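Local coordinates for heme-binding protein A (Haemophilus parasuis 29755, PDB 3TPA) that probably binds glutathione as a periplasmic solute-binding protein of the GbpA family, at residues E265-N270 with G309-T314; P316-V321 with F481-N486; W412-R415 with N421-F424; P247-I252 with V305-G310. The protein carries 1 engineered substitution. All coordinates share one frame; numbering follows the deposited sequence.

Contact 1 of 4, residues E265-N270 with G309-T314; sequences EREGLN and GGTVAT
E267 and T311 make this contact by themselves, through one side-chain hydrogen bond at the protein surface. T311 OG1 donates to E267 OE2 over 2.7 Å. The hydroxyl does not lie in the carboxylate plane. It meets OE2 from above, 42° out of that plane. The two side chains cross at about a right angle. E267 reaches over with an extended chain, its CG placed anti to the carbonyl carbon (chi1 -58°). Its OE2 branch does the touching, while OE1 packs on P318.

T311 points its side chain at E267. Its methyl group also takes part, with T311 CG2 lying 3.5 Å from E267 OE2. The carboxylate oxygen therefore sits against both branches of the threonine. This one hydrogen bond probably orients the threonine hydroxyl and restricts the carboxylate.

The backbones stay apart, with 7.4 Å between the CA atoms of E267 and G310. Strand 478-491 runs between them in the mixed sheet. It pairs through the backbone with G268 on strand 261-276 and with T311 on strand 310-312. The contact thus bridges two strands that are not direct neighbours, passing over the strand that both flank, with 310-312 at the sheet edge.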
loop_
_atom_site.group_PDB
_atom_site.type_symbol
_atom_site.label_atom_id
_atom_site.label_comp_id
_atom_site.label_asym_id
_atom_site.label_seq_id
_atom_site.Cartn_x
_atom_site.Cartn_y
_atom_site.Cartn_z
ATOM N N GLU A 265 14.664 6.825 4.385
ATOM C CA GLU A 265 13.298 7.338 4.507
ATOM C C GLU A 265 12.715 7.725 3.161
ATOM O O GLU A 265 13.437 8.064 2.229
ATOM C CB GLU A 265 13.252 8.565 5.416
ATOM C CG GLU A 265 14.166 9.703 4.961
ATOM C CD GLU A 265 14.101 10.886 5.906
ATOM O OE1 GLU A 265 15.055 11.083 6.681
ATOM O OE2 GLU A 265 13.085 11.607 5.891
ATOM N N ARG A 266 11.394 7.661 3.077
ATOM C CA ARG A 266 10.663 8.184 1.928
ATOM C C ARG A 266 9.176 8.248 2.259
ATOM O O ARG A 266 8.707 7.599 3.185
ATOM C CB ARG A 266 10.915 7.346 0.680
ATOM C CG ARG A 266 10.455 5.906 0.772
ATOM C CD ARG A 266 10.644 5.207 -0.567
ATOM N NE ARG A 266 9.721 5.743 -1.560
ATOM C CZ ARG A 266 9.831 5.566 -2.869
ATOM N NH1 ARG A 266 8.925 6.092 -3.672
ATOM N NH2 ARG A 266 10.834 4.864 -3.377
ATOM N N GLU A 267 8.440 9.044 1.507
ATOM C CA GLU A 267 7.016 9.255 1.770
ATOM C C GLU A 267 6.238 7.979 1.529
ATOM O O GLU A 267 6.544 7.223 0.614
ATOM C CB GLU A 267 6.496 10.406 0.897
ATOM C CG GLU A 267 7.262 11.709 1.152
ATOM C CD GLU A 267 6.803 12.841 0.263
ATOM O OE1 GLU A 267 6.513 12.589 -0.918
ATOM O OE2 GLU A 267 6.724 13.986 0.744
ATOM N N GLY A 268 5.250 7.728 2.380
ATOM C CA GLY A 268 4.384 6.583 2.203
ATOM C C GLY A 268 3.385 6.917 1.111
ATOM O O GLY A 268 3.147 8.084 0.834
ATOM N N LEU A 269 2.812 5.897 0.492
ATOM C CA LEU A 269 1.775 6.090 -0.526
ATOM C C LEU A 269 0.430 6.181 0.171
ATOM O O LEU A 269 -0.406 5.286 0.062
ATOM C CB LEU A 269 1.791 4.930 -1.521
ATOM C CG LEU A 269 3.169 4.654 -2.128
ATOM C CD1 LEU A 269 3.159 3.386 -2.985
ATOM C CD2 LEU A 269 3.692 5.843 -2.926
ATOM N N ASN A 270 0.238 7.272 0.906
ATOM C CA ASN A 270 -0.944 7.455 1.740
ATOM C C ASN A 270 -1.270 8.940 1.831
ATOM O O ASN A 270 -0.524 9.769 1.315
ATOM C CB ASN A 270 -0.764 6.814 3.147
ATOM C CG ASN A 270 0.361 7.441 3.968
ATOM O OD1 ASN A 270 0.701 8.597 3.801
ATOM N ND2 ASN A 270 0.926 6.664 4.880
ATOM N N GLY A 309 8.135 12.581 11.284
ATOM C CA GLY A 309 7.843 11.449 10.414
ATOM C C GLY A 309 6.689 11.685 9.466
ATOM O O GLY A 309 5.819 10.829 9.302
ATOM N N GLY A 310 6.682 12.841 8.817
ATOM C CA GLY A 310 5.595 13.175 7.909
ATOM C C GLY A 310 5.943 14.382 7.084
ATOM O O GLY A 310 6.837 15.135 7.439
ATOM N N THR A 311 5.245 14.561 5.965
ATOM C CA THR A 311 5.444 15.739 5.143
ATOM C C THR A 311 4.120 16.349 4.759
ATOM O O THR A 311 3.132 15.642 4.576
ATOM C CB THR A 311 6.181 15.406 3.847
ATOM O OG1 THR A 311 5.337 14.595 3.034
ATOM C CG2 THR A 311 7.452 14.646 4.141
ATOM N N VAL A 312 4.115 17.670 4.620
ATOM C CA VAL A 312 2.923 18.400 4.210
ATOM C C VAL A 312 2.503 17.980 2.800
ATOM O O VAL A 312 3.321 17.969 1.889
ATOM C CB VAL A 312 3.177 19.929 4.255
ATOM C CG1 VAL A 312 2.067 20.686 3.551
ATOM C CG2 VAL A 312 3.297 20.399 5.689
ATOM N N ALA A 313 1.233 17.615 2.627
ATOM C CA ALA A 313 0.711 17.227 1.299
ATOM C C ALA A 313 0.256 18.446 0.495
ATOM O O ALA A 313 -0.435 19.326 1.017
ATOM C CB ALA A 313 -0.440 16.249 1.440
ATOM N N THR A 314 0.641 18.496 -0.779
ATOM C CA THR A 314 0.120 19.521 -1.687
ATOM C C THR A 314 -0.871 18.915 -2.664
ATOM O O THR A 314 -1.839 19.569 -3.067
ATOM C CB THR A 314 1.241 20.200 -2.470
ATOM O OG1 THR A 314 1.963 19.218 -3.218
ATOM C CG2 THR A 314 2.210 20.892 -1.503
#

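Contact 2 of 4, residues P316-V321 with F481-N486; sequences PFPDAV and FAHSIN
P318 lies flat against the imidazole of H483, and the packing of that ring makes up nearly all of the contact. The main interaction is CH-pi. P318 CB stands 4.0 Å from the centroid of the H483 ring and only 6° off the ring normal, so it is almost directly over the face. P318 CA lies over the same face, nearer the rim. P318 CD also approaches H483 CE1, at 3.7 Å. The proline ring and the histidine cross obliquely.

Backbone packing is the second kind of contact. H483 CE1 makes the closest approach to the loop. It comes within 3.4 Å of P318 N and 3.5 Å of F317 C. P316 C lies at the edge of the imidazole, near its plane. The side chain of H483 is directed at the loop from strand 481-486, with CG anti to the carbonyl carbon (chi1 -49°).

No hydrogen bond joins the two segments. The polar link of the imidazole goes to strand 261-276, where ND1 bonds to N270 O. Within the loop, V321 N bonds to P318 O over 3.0 Å and closes a type I turn. F317 points away from the strand and packs its ring edge-to-face with F422.

The chemistry is that of a buried, mostly apolar contact around a polar ring. The bond from ND1 to N270 O is consistent with a proton on ND1. That bond ties the imidazole to the sheet. It should limit the ring's rotation and is consistent with one face being held toward the proline.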
loop_
_atom_site.group_PDB
_atom_site.type_symbol
_atom_site.label_atom_id
_atom_site.label_comp_id
_atom_site.label_asym_id
_atom_site.label_seq_id
_atom_site.Cartn_x
_atom_site.Cartn_y
_atom_site.Cartn_z
ATOM N N PRO A 316 -3.175 15.127 -3.637
ATOM C CA PRO A 316 -3.785 14.003 -2.904
ATOM C C PRO A 316 -2.934 12.720 -2.893
ATOM O O PRO A 316 -3.365 11.731 -2.304
ATOM C CB PRO A 316 -5.087 13.759 -3.671
ATOM C CG PRO A 316 -4.813 14.279 -5.038
ATOM C CD PRO A 316 -3.922 15.456 -4.864
ATOM N N PHE A 317 -1.779 12.740 -3.558
ATOM C CA PHE A 317 -0.816 11.658 -3.502
ATOM C C PHE A 317 0.595 12.234 -3.577
ATOM O O PHE A 317 0.781 13.311 -4.124
ATOM C CB PHE A 317 -1.051 10.614 -4.605
ATOM C CG PHE A 317 -1.501 11.189 -5.925
ATOM C CD1 PHE A 317 -0.659 11.981 -6.681
ATOM C CD2 PHE A 317 -2.768 10.913 -6.415
ATOM C CE1 PHE A 317 -1.079 12.494 -7.910
ATOM C CE2 PHE A 317 -3.188 11.423 -7.637
ATOM C CZ PHE A 317 -2.343 12.218 -8.381
ATOM N N PRO A 318 1.589 11.532 -3.008
ATOM C CA PRO A 318 2.967 12.054 -3.009
ATOM C C PRO A 318 3.601 12.045 -4.401
ATOM O O PRO A 318 3.057 11.454 -5.341
ATOM C CB PRO A 318 3.712 11.090 -2.075
ATOM C CG PRO A 318 2.960 9.812 -2.208
ATOM C CD PRO A 318 1.503 10.221 -2.349
ATOM N N ASP A 319 4.764 12.678 -4.521
ATOM C CA ASP A 319 5.382 12.852 -5.821
ATOM C C ASP A 319 5.952 11.573 -6.420
ATOM O O ASP A 319 6.451 11.602 -7.537
ATOM C CB ASP A 319 6.429 13.983 -5.805
ATOM C CG ASP A 319 7.729 13.615 -5.063
ATOM O OD1 ASP A 319 7.819 12.557 -4.412
ATOM O OD2 ASP A 319 8.673 14.432 -5.132
ATOM N N ALA A 320 5.860 10.449 -5.709
ATOM C CA ALA A 320 6.211 9.170 -6.329
ATOM C C ALA A 320 5.116 8.677 -7.285
ATOM O O ALA A 320 5.370 7.802 -8.112
ATOM C CB ALA A 320 6.471 8.124 -5.286
ATOM N N VAL A 321 3.905 9.220 -7.151
ATOM C CA VAL A 321 2.753 8.720 -7.910
ATOM C C VAL A 321 2.569 9.438 -9.243
ATOM O O VAL A 321 2.741 10.649 -9.329
ATOM C CB VAL A 321 1.434 8.791 -7.087
ATOM C CG1 VAL A 321 0.283 8.239 -7.891
ATOM C CG2 VAL A 321 1.555 8.012 -5.783
ATOM N N PHE A 481 -3.606 17.136 4.097
ATOM C CA PHE A 481 -2.558 17.793 4.880
ATOM C C PHE A 481 -1.225 17.043 5.056
ATOM O O PHE A 481 -0.203 17.677 5.290
ATOM C CB PHE A 481 -3.096 18.291 6.236
ATOM C CG PHE A 481 -3.581 17.192 7.160
ATOM C CD1 PHE A 481 -2.679 16.458 7.924
ATOM C CD2 PHE A 481 -4.948 16.926 7.291
ATOM C CE1 PHE A 481 -3.119 15.452 8.786
ATOM C CE2 PHE A 481 -5.407 15.925 8.159
ATOM C CZ PHE A 481 -4.480 15.180 8.904
ATOM N N ALA A 482 -1.210 15.715 4.952
ATOM C CA ALA A 482 0.048 15.002 5.179
ATOM C C ALA A 482 0.174 13.686 4.438
ATOM O O ALA A 482 -0.823 13.001 4.153
ATOM C CB ALA A 482 0.256 14.757 6.666
ATOM N N HIS A 483 1.414 13.352 4.120
ATOM C CA HIS A 483 1.785 11.986 3.819
ATOM C C HIS A 483 2.699 11.532 4.954
ATOM O O HIS A 483 3.482 12.320 5.480
ATOM C CB HIS A 483 2.567 11.908 2.508
ATOM C CG HIS A 483 1.929 12.650 1.371
ATOM N ND1 HIS A 483 0.746 12.250 0.803
ATOM C CD2 HIS A 483 2.321 13.757 0.706
ATOM C CE1 HIS A 483 0.431 13.078 -0.184
ATOM N NE2 HIS A 483 1.371 13.997 -0.266
ATOM N N SER A 484 2.607 10.271 5.354
ATOM C CA SER A 484 3.519 9.813 6.403
ATOM C C SER A 484 4.864 9.520 5.754
ATOM O O SER A 484 4.956 9.385 4.527
ATOM C CB SER A 484 2.976 8.566 7.096
ATOM O OG SER A 484 3.163 7.424 6.269
ATOM N N ILE A 485 5.911 9.455 6.569
ATOM C CA ILE A 485 7.215 9.019 6.089
ATOM C C ILE A 485 7.526 7.617 6.593
ATOM O O ILE A 485 7.345 7.328 7.770
ATOM C CB ILE A 485 8.334 9.954 6.551
ATOM C CG1 ILE A 485 8.235 11.292 5.827
ATOM C CG2 ILE A 485 9.695 9.309 6.280
ATOM C CD1 ILE A 485 9.213 12.340 6.310
ATOM N N ASN A 486 7.990 6.742 5.706
ATOM C CA ASN A 486 8.406 5.412 6.134
ATOM C C ASN A 486 9.898 5.393 6.392
ATOM O O ASN A 486 10.674 5.994 5.644
ATOM C CB ASN A 486 8.060 4.357 5.081
ATOM C CG ASN A 486 6.565 4.063 5.012
ATOM O OD1 ASN A 486 5.891 3.943 6.040
ATOM N ND2 ASN A 486 6.048 3.931 3.800
#

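Contact 3 of 4, residues W412-R415 with N421-F424; sequences WTSR and NFLF
S414 OG and R415 N both donate to the side-chain carbonyl of N421. S414 OG, also bonded to G417 N, lies 2.6 Å from N421 OD1 and approaches 16° off the carbonyl plane. R415 N lies 3.0 Å from N421 OD1, nearly in line with the C=O bond. Water 1 also donates to this oxygen and to T413 O, so OD1 takes three donors. N421 has CG anti to its own backbone N (chi1 -178°), carrying the amide across to the 412-415 segment. A third direct bond uses a main-chain carbonyl: W412 NE1 donates to N421 O over 2.9 Å, in the carbonyl plane. Water 2 weakly joins R415 NH1 to N421 ND2.

Packing surrounds this network. S414 CB sits over one face of the F422 ring, 3.8 Å from its centroid, as a CH-pi contact. W412 turns an edge toward the F422 face in an offset edge-to-face pair with planes at 65°.

The contact fastens the end of strand 407-413 to the start of helix 420-427, across the short connection. Strand 261-276 lies beside strand 407-413, its L271 and L269 pairing with W412 and S414. W412 touches P425 and L426 of the helix, and R415 packs on helix 120-124.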
loop_
_atom_site.group_PDB
_atom_site.type_symbol
_atom_site.label_atom_id
_atom_site.label_comp_id
_atom_site.label_asym_id
_atom_site.label_seq_id
_atom_site.Cartn_x
_atom_site.Cartn_y
_atom_site.Cartn_z
ATOM N N TRP A 412 -6.064 7.622 3.877
ATOM C CA TRP A 412 -6.180 6.597 2.850
ATOM C C TRP A 412 -4.797 6.076 2.493
ATOM O O TRP A 412 -3.839 6.847 2.417
ATOM C CB TRP A 412 -6.857 7.174 1.597
ATOM C CG TRP A 412 -6.877 6.218 0.433
ATOM C CD1 TRP A 412 -6.041 6.226 -0.657
ATOM C CD2 TRP A 412 -7.768 5.117 0.251
ATOM N NE1 TRP A 412 -6.359 5.191 -1.501
ATOM C CE2 TRP A 412 -7.419 4.494 -0.969
ATOM C CE3 TRP A 412 -8.832 4.590 1.003
ATOM C CZ2 TRP A 412 -8.092 3.381 -1.457
ATOM C CZ3 TRP A 412 -9.503 3.483 0.516
ATOM C CH2 TRP A 412 -9.130 2.888 -0.705
ATOM N N THR A 413 -4.702 4.769 2.268
ATOM C CA THR A 413 -3.471 4.147 1.795
ATOM C C THR A 413 -3.728 3.437 0.482
ATOM O O THR A 413 -4.654 2.633 0.376
ATOM C CB THR A 413 -2.932 3.126 2.818
ATOM O OG1 THR A 413 -2.559 3.815 4.015
ATOM C CG2 THR A 413 -1.716 2.387 2.258
ATOM N N SER A 414 -2.907 3.734 -0.518
ATOM C CA SER A 414 -3.002 3.058 -1.803
ATOM C C SER A 414 -2.192 1.767 -1.776
ATOM O O SER A 414 -1.041 1.768 -1.347
ATOM C CB SER A 414 -2.471 3.959 -2.907
ATOM O OG SER A 414 -2.425 3.273 -4.149
ATOM N N ARG A 415 -2.774 0.674 -2.259
ATOM C CA ARG A 415 -2.076 -0.606 -2.225
ATOM C C ARG A 415 -1.251 -0.898 -3.475
ATOM O O ARG A 415 -0.311 -1.671 -3.405
ATOM C CB ARG A 415 -3.046 -1.756 -1.948
ATOM C CG ARG A 415 -3.880 -1.573 -0.700
ATOM C CD ARG A 415 -4.936 -2.658 -0.609
ATOM N NE ARG A 415 -6.097 -2.230 0.164
ATOM C CZ ARG A 415 -7.187 -1.691 -0.368
ATOM N NH1 ARG A 415 -7.271 -1.508 -1.678
ATOM N NH2 ARG A 415 -8.191 -1.333 0.413
ATOM N N ASN A 421 -5.873 4.531 -7.951
ATOM C CA ASN A 421 -6.152 3.889 -6.664
ATOM C C ASN A 421 -6.058 4.877 -5.495
ATOM O O ASN A 421 -6.106 4.477 -4.343
ATOM C CB ASN A 421 -5.210 2.683 -6.469
ATOM C CG ASN A 421 -5.457 1.929 -5.182
ATOM O OD1 ASN A 421 -4.565 1.806 -4.346
ATOM N ND2 ASN A 421 -6.664 1.397 -5.027
ATOM N N PHE A 422 -5.921 6.166 -5.812
ATOM C CA PHE A 422 -6.180 7.245 -4.855
ATOM C C PHE A 422 -7.513 7.899 -5.243
ATOM O O PHE A 422 -8.451 7.943 -4.462
ATOM C CB PHE A 422 -5.095 8.348 -4.912
ATOM C CG PHE A 422 -3.789 7.985 -4.260
ATOM C CD1 PHE A 422 -3.534 8.335 -2.940
ATOM C CD2 PHE A 422 -2.800 7.340 -4.980
ATOM C CE1 PHE A 422 -2.313 8.018 -2.326
ATOM C CE2 PHE A 422 -1.565 7.006 -4.366
ATOM C CZ PHE A 422 -1.328 7.350 -3.045
ATOM N N LEU A 423 -7.578 8.404 -6.468
ATOM C CA LEU A 423 -8.680 9.276 -6.900
ATOM C C LEU A 423 -10.036 8.593 -7.091
ATOM O O LEU A 423 -11.075 9.168 -6.783
ATOM C CB LEU A 423 -8.307 9.995 -8.188
ATOM C CG LEU A 423 -7.031 10.846 -8.123
ATOM C CD1 LEU A 423 -6.740 11.355 -9.508
ATOM C CD2 LEU A 423 -7.180 12.008 -7.164
ATOM N N PHE A 424 -10.036 7.370 -7.595
ATOM C CA PHE A 424 -11.310 6.669 -7.763
ATOM C C PHE A 424 -11.929 6.257 -6.410
ATOM O O PHE A 424 -13.108 6.500 -6.169
ATOM C CB PHE A 424 -11.163 5.471 -8.728
ATOM C CG PHE A 424 -12.474 4.857 -9.130
ATOM C CD1 PHE A 424 -13.189 5.351 -10.221
ATOM C CD2 PHE A 424 -12.993 3.801 -8.421
ATOM C CE1 PHE A 424 -14.410 4.789 -10.597
ATOM C CE2 PHE A 424 -14.204 3.227 -8.788
ATOM C CZ PHE A 424 -14.919 3.722 -9.869
HETATM O O HOH W 1 -5.648 0.846 -1.566
HETATM O O HOH W 2 -8.415 -0.881 -4.086
#

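Contact 4 of 4, residues P247-I252 with V305-G310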
loop_
_atom_site.group_PDB
_atom_site.type_symbol
_atom_site.label_atom_id
_atom_site.label_comp_id
_atom_site.label_asym_id
_atom_site.label_seq_id
_atom_site.Cartn_x
_atom_site.Cartn_y
_atom_site.Cartn_z
ATOM N N PRO A 247 10.439 1.400 14.143
ATOM C CA PRO A 247 11.221 2.213 15.073
ATOM C C PRO A 247 10.345 3.225 15.809
ATOM O O PRO A 247 9.490 3.848 15.187
ATOM C CB PRO A 247 12.182 2.962 14.149
ATOM C CG PRO A 247 11.442 3.057 12.840
ATOM C CD PRO A 247 10.692 1.757 12.736
ATOM N N ASN A 248 10.534 3.388 17.118
ATOM C CA ASN A 248 9.848 4.463 17.823
ATOM C C ASN A 248 10.243 5.800 17.220
ATOM O O ASN A 248 11.427 6.080 17.026
ATOM C CB ASN A 248 10.183 4.458 19.316
ATOM C CG ASN A 248 9.276 3.550 20.122
ATOM O OD1 ASN A 248 8.237 3.093 19.644
ATOM N ND2 ASN A 248 9.670 3.286 21.364
ATOM N N ILE A 249 9.246 6.626 16.926
ATOM C CA ILE A 249 9.503 7.934 16.315
ATOM C C ILE A 249 10.420 8.800 17.175
ATOM O O ILE A 249 11.197 9.601 16.651
ATOM C CB ILE A 249 8.197 8.701 16.011
ATOM C CG1 ILE A 249 8.505 10.013 15.278
ATOM C CG2 ILE A 249 7.398 8.957 17.293
ATOM C CD1 ILE A 249 9.046 9.825 13.876
ATOM N N SER A 250 10.318 8.631 18.494
ATOM C CA SER A 250 11.159 9.342 19.458
ATOM C C SER A 250 12.644 9.124 19.192
ATOM O O SER A 250 13.466 9.957 19.557
ATOM C CB SER A 250 10.869 8.838 20.878
ATOM O OG SER A 250 9.483 8.828 21.152
ATOM N N ASP A 251 12.983 7.973 18.619
ATOM C CA ASP A 251 14.373 7.598 18.383
ATOM C C ASP A 251 14.917 8.072 17.036
ATOM O O ASP A 251 16.117 8.043 16.808
ATOM C CB ASP A 251 14.544 6.066 18.456
ATOM C CG ASP A 251 14.375 5.515 19.858
ATOM O OD1 ASP A 251 14.764 6.196 20.828
ATOM O OD2 ASP A 251 13.855 4.379 19.987
ATOM N N ILE A 252 14.040 8.479 16.132
ATOM C CA ILE A 252 14.460 8.816 14.771
ATOM C C ILE A 252 15.512 9.927 14.702
ATOM O O ILE A 252 16.530 9.793 14.013
ATOM C CB ILE A 252 13.265 9.163 13.869
ATOM C CG1 ILE A 252 12.453 7.900 13.574
ATOM C CG2 ILE A 252 13.752 9.747 12.568
ATOM C CD1 ILE A 252 13.225 6.823 12.811
ATOM N N VAL A 305 1.995 16.641 15.057
ATOM C CA VAL A 305 1.484 15.275 15.025
ATOM C C VAL A 305 2.515 14.200 14.641
ATOM O O VAL A 305 2.575 13.151 15.271
ATOM C CB VAL A 305 0.273 15.178 14.097
ATOM C CG1 VAL A 305 -0.145 13.716 13.893
ATOM C CG2 VAL A 305 -0.870 16.016 14.653
ATOM N N TYR A 306 3.318 14.456 13.609
ATOM C CA TYR A 306 4.190 13.406 13.066
ATOM C C TYR A 306 5.602 13.398 13.640
ATOM O O TYR A 306 6.398 12.518 13.329
ATOM C CB TYR A 306 4.241 13.464 11.535
ATOM C CG TYR A 306 2.902 13.185 10.880
ATOM C CD1 TYR A 306 2.616 11.950 10.311
ATOM C CD2 TYR A 306 1.929 14.173 10.822
ATOM C CE1 TYR A 306 1.373 11.709 9.710
ATOM C CE2 TYR A 306 0.710 13.947 10.242
ATOM C CZ TYR A 306 0.429 12.721 9.682
ATOM O OH TYR A 306 -0.812 12.526 9.098
ATOM N N GLN A 307 5.901 14.391 14.465
ATOM C CA GLN A 307 7.198 14.482 15.126
ATOM C C GLN A 307 8.354 14.172 14.176
ATOM O O GLN A 307 9.280 13.414 14.528
ATOM C CB GLN A 307 7.230 13.542 16.327
ATOM C CG GLN A 307 6.147 13.847 17.350
ATOM C CD GLN A 307 6.230 12.953 18.567
ATOM O OE1 GLN A 307 6.965 13.240 19.510
ATOM N NE2 GLN A 307 5.476 11.861 18.552
ATOM N N GLY A 308 8.288 14.749 12.979
ATOM C CA GLY A 308 9.307 14.600 11.956
ATOM C C GLY A 308 9.004 13.523 10.926
ATOM O O GLY A 308 9.551 13.535 9.822
ATOM N N GLY A 309 8.135 12.581 11.284
ATOM C CA GLY A 309 7.843 11.449 10.414
ATOM C C GLY A 309 6.689 11.685 9.466
ATOM O O GLY A 309 5.819 10.829 9.302
ATOM N N GLY A 310 6.682 12.841 8.817
ATOM C CA GLY A 310 5.595 13.175 7.909
ATOM C C GLY A 310 5.943 14.382 7.084
ATOM O O GLY A 310 6.837 15.135 7.439
HETATM O O HOH W 3 8.468 11.348 20.435
#
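I249 of segment 247-252 faces the type I' turn Y306-G309, with 7.0 Å between the CA atoms of I249 and Q307. The turn is closed by G309 N bonding to Y306 O over 2.7 Å.

I249 carries most of the contact. Its CG1 is anti to the backbone N (chi1 -176°), and this branch extends over the turn. I249 CG1 lies 3.6 Å from Q307 O. I249 CD1 reaches 3.9 Å from G309 N. The other branch, I249 CG2, packs 3.7 Å from Q307 NE2 in one of two deposited conformers of Q307. The two side chains cross at a slant, with Q307 CB also against CG1.

The bare CA of G309 lets I249 CD1 lie close to the turn. G308 has a positive phi (96°), suited to glycine.

One polar link spans the segments, through water 3. The water donates to Q307 OE1 at 2.6 Å and lies 2.8 Å from S250 OG. It rests on the same conformer, so the bridge may not be constant.

No direct hydrogen bond crosses the contact. An aliphatic side chain rests on turn backbone, and a water bridge joins polar groups beside it. The join is mainly van der Waals packing.

How the contacts relate
From the N terminus, contact 4 opens first, at helix 249-255, and contact 1 opens next, on strand 261-276. Both close on the same piece of chain, the turn after helix 298-306 and strand 310-312, sharing G309 and G310. Contact 1 runs slightly past contact 4, so neither is cleanly nested. Contact 2 then opens in the following loop and closes far along the chain on strand 478-491. Contact 3 closes a short strand-to-helix connection inside that long loop. Contacts 1, 2 and 3 meet at the mixed sheet. F422 links contact 3 to the proline loop of contact 2, and I485 N bonds to G309 O, linking contact 2 to contact 4.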